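Local coordinates for putative phosphinothricin n-acetyltransferase (Acinetobacter baylyi, PDB 2JLM), which probably transfers the acetyl group of acetyl-CoA to the amino nitrogen of L-methionine sulfoximine and L-methionine sulfone, at residues D[15-20]-D[48-53]; D[61-66]-D[76-81]; D[126-131]-D[166-171]. All blocks are in the same frame, centred on the assembly; numbering follows the deposited sequence.

Contact 1. Residues D[15-20]-D[48-53]; sequences CTEDQH and SMAAWF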
# COMPACT_ATOMS: atom_id res chain seq x y z
N CYS D 15 2.26 -1.06 -15.50
CA CYS D 15 2.92 0.09 -16.10
C CYS D 15 3.43 1.10 -15.07
O CYS D 15 2.76 1.38 -14.08
CB CYS D 15 2.02 0.76 -17.13
SG CYS D 15 1.69 -0.30 -18.52
N THR D 16 4.62 1.62 -15.33
CA THR D 16 5.25 2.63 -14.49
C THR D 16 5.60 3.83 -15.37
O THR D 16 5.77 3.68 -16.58
CB THR D 16 6.54 2.11 -13.82
OG1 THR D 16 7.64 2.22 -14.73
CG2 THR D 16 6.38 0.65 -13.40
N GLU D 17 5.72 5.00 -14.76
CA GLU D 17 6.06 6.21 -15.50
C GLU D 17 7.46 6.11 -16.11
O GLU D 17 7.69 6.53 -17.25
CB GLU D 17 5.96 7.45 -14.60
CG GLU D 17 6.12 8.75 -15.36
CD GLU D 17 6.14 9.97 -14.46
OE1 GLU D 17 6.32 11.09 -14.98
OE2 GLU D 17 5.96 9.81 -13.23
N ASP D 18 8.38 5.53 -15.35
CA ASP D 18 9.75 5.35 -15.84
C ASP D 18 9.79 4.48 -17.10
O ASP D 18 10.38 4.87 -18.11
CB ASP D 18 10.64 4.77 -14.74
CG ASP D 18 10.19 3.40 -14.28
N GLN D 19 9.14 3.32 -17.06
CA GLN D 19 9.25 2.35 -18.14
C GLN D 19 8.31 2.60 -19.33
O GLN D 19 8.60 2.18 -20.45
CB GLN D 19 9.01 0.93 -17.62
CG GLN D 19 10.05 0.41 -16.65
CD GLN D 19 9.84 -1.05 -16.31
N HIS D 20 7.19 3.28 -19.09
CA HIS D 20 6.11 3.26 -20.08
C HIS D 20 5.55 4.61 -20.54
O HIS D 20 4.72 4.66 -21.44
CB HIS D 20 4.99 2.36 -19.58
CG HIS D 20 5.43 0.96 -19.28
ND1 HIS D 20 5.59 0.49 -17.99
CD2 HIS D 20 5.74 -0.07 -20.10
CE1 HIS D 20 5.98 -0.77 -18.04
NE2 HIS D 20 6.08 -1.13 -19.30
N SER D 48 2.01 16.85 -19.45
CA SER D 48 0.65 16.45 -19.12
C SER D 48 0.58 14.98 -18.74
O SER D 48 -0.19 14.59 -17.86
CB SER D 48 -0.29 16.72 -20.30
N MET D 49 1.40 14.17 -19.41
CA MET D 49 1.45 12.73 -19.16
C MET D 49 2.08 12.42 -17.80
O MET D 49 1.82 11.37 -17.21
CB MET D 49 2.22 12.03 -20.29
CG MET D 49 1.97 10.53 -20.40
SD MET D 49 0.24 10.07 -20.60
CE MET D 49 -0.34 11.33 -21.74
N ALA D 50 2.91 13.34 -17.31
CA ALA D 50 3.56 13.16 -16.01
C ALA D 50 2.58 13.39 -14.87
O ALA D 50 2.67 12.73 -13.82
CB ALA D 50 4.76 14.10 -15.88
N ALA D 51 1.64 14.31 -15.06
CA ALA D 51 0.58 14.54 -14.09
C ALA D 51 -0.35 13.34 -14.10
O ALA D 51 -0.74 12.83 -13.05
CB ALA D 51 -0.18 15.82 -14.42
N TRP D 52 -0.71 12.91 -15.30
CA TRP D 52 -1.50 11.70 -15.50
C TRP D 52 -0.95 10.57 -14.63
O TRP D 52 -1.69 9.94 -13.88
CB TRP D 52 -1.48 11.30 -16.97
CG TRP D 52 -2.43 10.20 -17.38
CD1 TRP D 52 -3.75 10.34 -17.69
CD2 TRP D 52 -2.12 8.82 -17.55
NE1 TRP D 52 -4.29 9.12 -18.03
CE2 TRP D 52 -3.30 8.17 -17.96
CE3 TRP D 52 -0.95 8.06 -17.40
CZ2 TRP D 52 -3.36 6.81 -18.22
CZ3 TRP D 52 -1.01 6.70 -17.66
CH2 TRP D 52 -2.20 6.09 -18.06
N PHE D 53 0.36 10.32 -14.71
CA PHE D 53 0.93 9.25 -13.91
C PHE D 53 0.78 9.55 -12.42
O PHE D 53 0.51 8.65 -11.62
CB PHE D 53 2.39 8.99 -14.28
CG PHE D 53 2.55 8.09 -15.46
CD1 PHE D 53 2.73 8.62 -16.73
CD2 PHE D 53 2.49 6.72 -15.32
CE1 PHE D 53 2.86 7.79 -17.83
CE2 PHE D 53 2.63 5.88 -16.41
CZ PHE D 53 2.82 6.42 -17.67

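Contact 2. Residues D[61-66]-D[76-81]; sequences FPIIGA and FASWGS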
# COMPACT_ATOMS: atom_id res chain seq x y z
N PHE D 61 -4.68 3.98 -8.57
CA PHE D 61 -5.34 3.54 -9.79
C PHE D 61 -4.40 2.65 -10.59
O PHE D 61 -3.28 3.05 -10.92
CB PHE D 61 -5.75 4.74 -10.64
CG PHE D 61 -6.85 5.57 -10.03
CD1 PHE D 61 -7.75 5.01 -9.14
CD2 PHE D 61 -7.00 6.90 -10.38
CE1 PHE D 61 -8.77 5.76 -8.59
CE2 PHE D 61 -8.02 7.66 -9.83
CZ PHE D 61 -8.90 7.10 -8.94
N PRO D 62 -4.86 1.43 -10.92
CA PRO D 62 -3.97 0.51 -11.63
C PRO D 62 -3.72 0.95 -13.07
O PRO D 62 -4.58 1.60 -13.68
CB PRO D 62 -4.75 -0.81 -11.61
CG PRO D 62 -6.19 -0.40 -11.47
CD PRO D 62 -6.21 0.89 -10.71
N ILE D 63 -2.55 0.63 -13.60
CA ILE D 63 -2.31 0.73 -15.03
C ILE D 63 -1.76 -0.62 -15.48
O ILE D 63 -0.61 -0.95 -15.20
CB ILE D 63 -1.31 1.86 -15.39
CG1 ILE D 63 -1.59 3.12 -14.57
CG2 ILE D 63 -1.38 2.19 -16.88
CD1 ILE D 63 -0.63 4.26 -14.89
N ILE D 64 -2.60 -1.40 -16.15
CA ILE D 64 -2.23 -2.75 -16.56
C ILE D 64 -1.85 -2.80 -18.03
O ILE D 64 -2.65 -2.43 -18.90
CB ILE D 64 -3.37 -3.75 -16.28
CG1 ILE D 64 -3.76 -3.72 -14.80
CG2 ILE D 64 -2.96 -5.15 -16.66
CD1 ILE D 64 -4.93 -4.67 -14.44
N GLY D 65 -0.63 -3.23 -18.32
CA GLY D 65 -0.14 -3.23 -19.68
C GLY D 65 0.03 -4.62 -20.26
O GLY D 65 0.05 -5.62 -19.53
N ALA D 66 0.12 -4.70 -21.58
CA ALA D 66 0.38 -5.96 -22.26
C ALA D 66 1.64 -5.79 -23.08
O ALA D 66 1.77 -4.83 -23.85
CB ALA D 66 -0.80 -6.36 -23.13
N PHE D 76 -2.65 -0.87 -23.01
CA PHE D 76 -2.84 -0.79 -21.56
C PHE D 76 -4.30 -0.53 -21.18
O PHE D 76 -5.11 -0.10 -22.00
CB PHE D 76 -1.92 0.29 -20.96
CG PHE D 76 -2.28 1.69 -21.36
CD1 PHE D 76 -3.03 2.49 -20.52
CD2 PHE D 76 -1.88 2.20 -22.58
CE1 PHE D 76 -3.38 3.79 -20.89
CE2 PHE D 76 -2.22 3.49 -22.96
CZ PHE D 76 -2.97 4.28 -22.11
N ALA D 77 -4.63 -0.81 -19.93
CA ALA D 77 -5.97 -0.53 -19.44
C ALA D 77 -5.80 0.13 -18.09
O ALA D 77 -4.79 -0.07 -17.42
CB ALA D 77 -6.79 -1.80 -19.31
N SER D 78 -6.78 0.92 -17.69
CA SER D 78 -6.66 1.66 -16.45
C SER D 78 -8.05 2.13 -16.03
O SER D 78 -9.01 2.00 -16.78
CB SER D 78 -5.73 2.85 -16.66
OG SER D 78 -5.45 3.51 -15.43
N TRP D 79 -8.16 2.66 -14.81
CA TRP D 79 -9.37 3.37 -14.41
C TRP D 79 -9.06 4.62 -13.61
O TRP D 79 -7.93 4.83 -13.17
CB TRP D 79 -10.37 2.47 -13.67
CG TRP D 79 -9.99 2.09 -12.28
CD1 TRP D 79 -9.74 2.94 -11.24
CD2 TRP D 79 -9.83 0.76 -11.76
NE1 TRP D 79 -9.43 2.23 -10.11
CE2 TRP D 79 -9.48 0.89 -10.40
CE3 TRP D 79 -9.95 -0.52 -12.31
CZ2 TRP D 79 -9.24 -0.22 -9.59
CZ3 TRP D 79 -9.71 -1.61 -11.51
CH2 TRP D 79 -9.36 -1.45 -10.16
N GLY D 80 -10.06 5.47 -13.46
CA GLY D 80 -9.96 6.68 -12.68
C GLY D 80 -11.32 6.98 -12.08
O GLY D 80 -12.25 6.17 -12.17
N SER D 81 -11.45 8.15 -11.49
CA SER D 81 -12.73 8.55 -10.93
C SER D 81 -13.78 8.61 -12.04
O SER D 81 -13.48 9.05 -13.15
CB SER D 81 -12.59 9.92 -10.25
OG SER D 81 -13.60 10.10 -9.27

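Contact 3. Residues D[126-131]-D[166-171]; sequences VMVGCI and AAFYQL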
# COMPACT_ATOMS: atom_id res chain seq x y z
N VAL D 126 -19.00 -0.71 -9.18
CA VAL D 126 -19.41 -0.47 -10.56
C VAL D 126 -18.24 0.04 -11.41
O VAL D 126 -17.54 0.97 -11.02
CB VAL D 126 -20.55 0.57 -10.64
CG1 VAL D 126 -20.78 0.97 -12.07
CG2 VAL D 126 -21.84 0.03 -10.03
N MET D 127 -18.04 -0.56 -12.57
CA MET D 127 -17.13 -0.01 -13.56
C MET D 127 -17.94 0.60 -14.68
O MET D 127 -18.82 -0.05 -15.24
CB MET D 127 -16.25 -1.12 -14.14
CG MET D 127 -15.38 -1.83 -13.11
SD MET D 127 -14.45 -3.17 -13.88
CE MET D 127 -13.49 -2.28 -15.09
N VAL D 128 -17.66 1.86 -15.02
CA VAL D 128 -18.36 2.51 -16.12
C VAL D 128 -17.44 2.73 -17.29
O VAL D 128 -16.36 3.31 -17.14
CB VAL D 128 -18.88 3.88 -15.72
CG1 VAL D 128 -19.50 4.59 -16.94
CG2 VAL D 128 -19.87 3.76 -14.57
N GLY D 129 -17.86 2.29 -18.46
CA GLY D 129 -17.18 2.66 -19.69
C GLY D 129 -17.99 3.67 -20.50
O GLY D 129 -19.20 3.54 -20.68
N CYS D 130 -17.31 4.69 -20.99
CA CYS D 130 -17.96 5.69 -21.82
C CYS D 130 -17.48 5.56 -23.27
O CYS D 130 -16.32 5.82 -23.57
CB CYS D 130 -17.68 7.09 -21.27
SG CYS D 130 -18.53 8.39 -22.18
N ILE D 131 -18.39 5.18 -24.16
CA ILE D 131 -18.06 4.78 -25.54
C ILE D 131 -18.88 5.58 -26.57
O ILE D 131 -20.08 5.78 -26.39
CB ILE D 131 -18.40 3.30 -25.74
CG1 ILE D 131 -17.71 2.45 -24.67
CG2 ILE D 131 -18.04 2.84 -27.14
CD1 ILE D 131 -18.35 1.09 -24.45
N ALA D 166 -22.52 9.86 -26.57
CA ALA D 166 -21.71 9.18 -25.57
C ALA D 166 -22.53 8.09 -24.90
O ALA D 166 -23.42 8.38 -24.10
CB ALA D 166 -21.20 10.16 -24.55
N ALA D 167 -22.26 6.83 -25.22
CA ALA D 167 -23.00 5.73 -24.62
C ALA D 167 -22.31 5.31 -23.33
O ALA D 167 -21.08 5.33 -23.25
CB ALA D 167 -23.09 4.55 -25.57
N PHE D 168 -23.10 4.96 -22.32
CA PHE D 168 -22.54 4.51 -21.06
C PHE D 168 -22.82 3.05 -20.84
O PHE D 168 -23.96 2.60 -20.95
CB PHE D 168 -23.05 5.35 -19.89
CG PHE D 168 -22.55 6.75 -19.91
CD1 PHE D 168 -23.21 7.73 -20.64
CD2 PHE D 168 -21.39 7.10 -19.24
CE1 PHE D 168 -22.73 9.03 -20.68
CE2 PHE D 168 -20.90 8.39 -19.27
CZ PHE D 168 -21.58 9.36 -19.99
N TYR D 169 -21.77 2.30 -20.55
CA TYR D 169 -21.90 0.90 -20.21
C TYR D 169 -21.35 0.68 -18.80
O TYR D 169 -20.32 1.26 -18.42
CB TYR D 169 -21.21 0.02 -21.27
CG TYR D 169 -22.01 -0.04 -22.56
CD1 TYR D 169 -21.96 1.00 -23.48
CD2 TYR D 169 -22.86 -1.11 -22.83
CE1 TYR D 169 -22.71 0.97 -24.65
CE2 TYR D 169 -23.61 -1.15 -24.01
CZ TYR D 169 -23.53 -0.11 -24.91
OH TYR D 169 -24.28 -0.13 -26.07
N GLN D 170 -22.03 -0.14 -18.02
CA GLN D 170 -21.59 -0.36 -16.65
C GLN D 170 -21.57 -1.85 -16.33
O GLN D 170 -22.37 -2.63 -16.86
CB GLN D 170 -22.50 0.37 -15.67
CG GLN D 170 -23.80 -0.41 -15.37
CD GLN D 170 -24.65 0.28 -14.34
OE1 GLN D 170 -25.42 1.19 -14.65
NE2 GLN D 170 -24.51 -0.14 -13.08
N LEU D 171 -20.66 -2.22 -15.45
CA LEU D 171 -20.59 -3.59 -14.96
C LEU D 171 -20.71 -3.53 -13.45
O LEU D 171 -19.91 -2.86 -12.79
CB LEU D 171 -19.26 -4.21 -15.37
CG LEU D 171 -18.89 -5.55 -14.72
CD1 LEU D 171 -19.78 -6.65 -15.28
CD2 LEU D 171 -17.41 -5.86 -14.95

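Contact 1. Residues D[15-20]-D[48-53]
A50 meets the outer end of the E17 side chain: its CB lies 3.5 Å from E17 OE1. A methyl group is small enough here for the carboxylate to lie close against helix 46-58, and E17 OE2 is claimed by a salt bridge to R57, one turn beyond F53 on that same helix. W52 comes next in sequence; it does not touch 15-20 itself but backs the contact, since its CE3 sits 3.7 Å above the centre of the F53 ring, on the face turned away from E17. F53 has the largest share of the interface, with E17 next. E17 CA makes a CH-pi contact over the near face, 3.7 Å from the ring centroid, while F53 CE2 approaches T16 C at 3.8 Å. E17 CB and CG lie over the rim of the ring at its CG, CD1 and CD2. With CG anti to the backbone N (chi1 -173°) and the chain extended beyond it, E17 runs from the ring toward A50; its carboxylate plane is nearly parallel to the phenyl ring, 5° apart, but displaced above it and beyond the ring at the CB end. A flat aromatic suits this slot between a helix start and an indole. At that start T16 occupies the N-cap position, and H20 ND1 accepts from T16 N at 3.0 Å, close to the imidazole plane, which sets the rotation of that ring. F53 also packs on A21 and I24 of helix 17-34, and M49 reaches L25 and L28; the helices thus pack on each other, helix 46-58 resting through W52 and F53 on I63 of strand 63-68, and H20 of helix 17-34 on L73 of strand 73-81.

Contact 2. Residues D[61-66]-D[76-81]
The beta hairpin of strands 63-68 and 73-81 is joined here by the hydrogen-bonded pair I64 and A77, antiparallel, with I64 N to A77 O at 2.9 Å and A77 N to I64 O at 2.8 Å. Toward the open end of the hairpin P62, a proline, cannot continue the pairing as a backbone donor. Its carbonyl accepts from a side chain: S78 OG donates to P62 O at 2.7 Å, in the carbonyl plane. Serine suits the place because a short side chain with its hydroxyl anti to the backbone N (chi1 -172°) puts the donor right at the adjacent strand's carbonyl; K56 NZ also hydrogen-bonds S78 OG. The CG and CD corner of the puckered P62 ring points onto the indole face of W79, a CH-pi contact with P62 CG 3.5 Å from the centroid of the six-membered ring and nearly on the ring normal. F61 meets the same indole obliquely, CD1 to W79 NE1 3.4 Å with planes 67° apart, and takes G80 CA over one face, 3.8 Å from its centroid. W79 NE1 also bonds a di(hydroxyethyl)ether molecule, probably from the crystallisation liquor. I63 CG2 and F76 CD1 pack at 4.0 Å on the face covered by helices 17-34 and 46-58, whereas I64 and W79 face helix 107-121. Such an antiparallel hairpin, sandwiched between helices, is characteristic of the central sheet of the GNAT acetyltransferase fold.

Contact 3. Residues D[126-131]-D[166-171]
I131, L171 and Y169 bury the most surface between these neighbouring antiparallel strands, and all three project to one face of the sheet. I131 reaches across diagonally: its CD1 touches Y169 CD1 at 3.7 Å, the two side chains crossing at about a right angle. A branched aliphatic chain and a broad ring fill this face together because the residue directly opposite Y169 is G129, which has no side chain. The backbones there are close and well aligned, Y169 N to G129 O being 2.9 Å and nearly straight at 177°. I131 is paired with A167 in the same way, I131 N to A167 O 2.8 Å, and the small methyl of A167 lets the larger isoleucine extend toward Y169. At the other end L171 lies beside M127, both side chains pointing the same way, with L171 CD2 4.1 Å from M127 SD; L171 N bonds M127 O at 2.9 Å. Helices 107-121 and 136-144 cover these residues. On the reverse face C130 SG stands obliquely 4.2 Å from the F168 ring centroid, a sulfur-aromatic contact, while V128 CG1 comes to the edge of that ring, 3.9 Å from F168 CD2. From this face Q170 OE1 bonds S150 OG, while its NE2 bonds Q154 O of the second subunit. A strand inserted antiparallel between 126-132 and 148-159 belongs to the C-terminal half of the GNAT sheet, here with a subunit interface on one side.

How the contacts relate
Contacts 1 and 2 adjoin, their centres about 11 Å apart. C15 N is 2.9 Å from I63 O, a probable hydrogen bond that links the backbone just before helix 17-34 to strand 63-68, and W52 CH2 packs 3.8 Å from F76 CE1, setting helix 46-58 on the hairpin of contact 2. Contact 3 belongs to the same sheet, with strand 91-98 between it and the hairpin; contacts 2 and 3 lie about 15 Å apart between centres and do not touch. Contacts 1 and 3, with centres about 24 Å apart, flank the chain's centre. An acetate, probably from the crystallisation liquor, lies about 4 Å from G129 (nearest atoms) in contact 3, whose strand 126-132 runs parallel to 91-98, the pair between which GNAT enzymes typically bind acetyl-CoA.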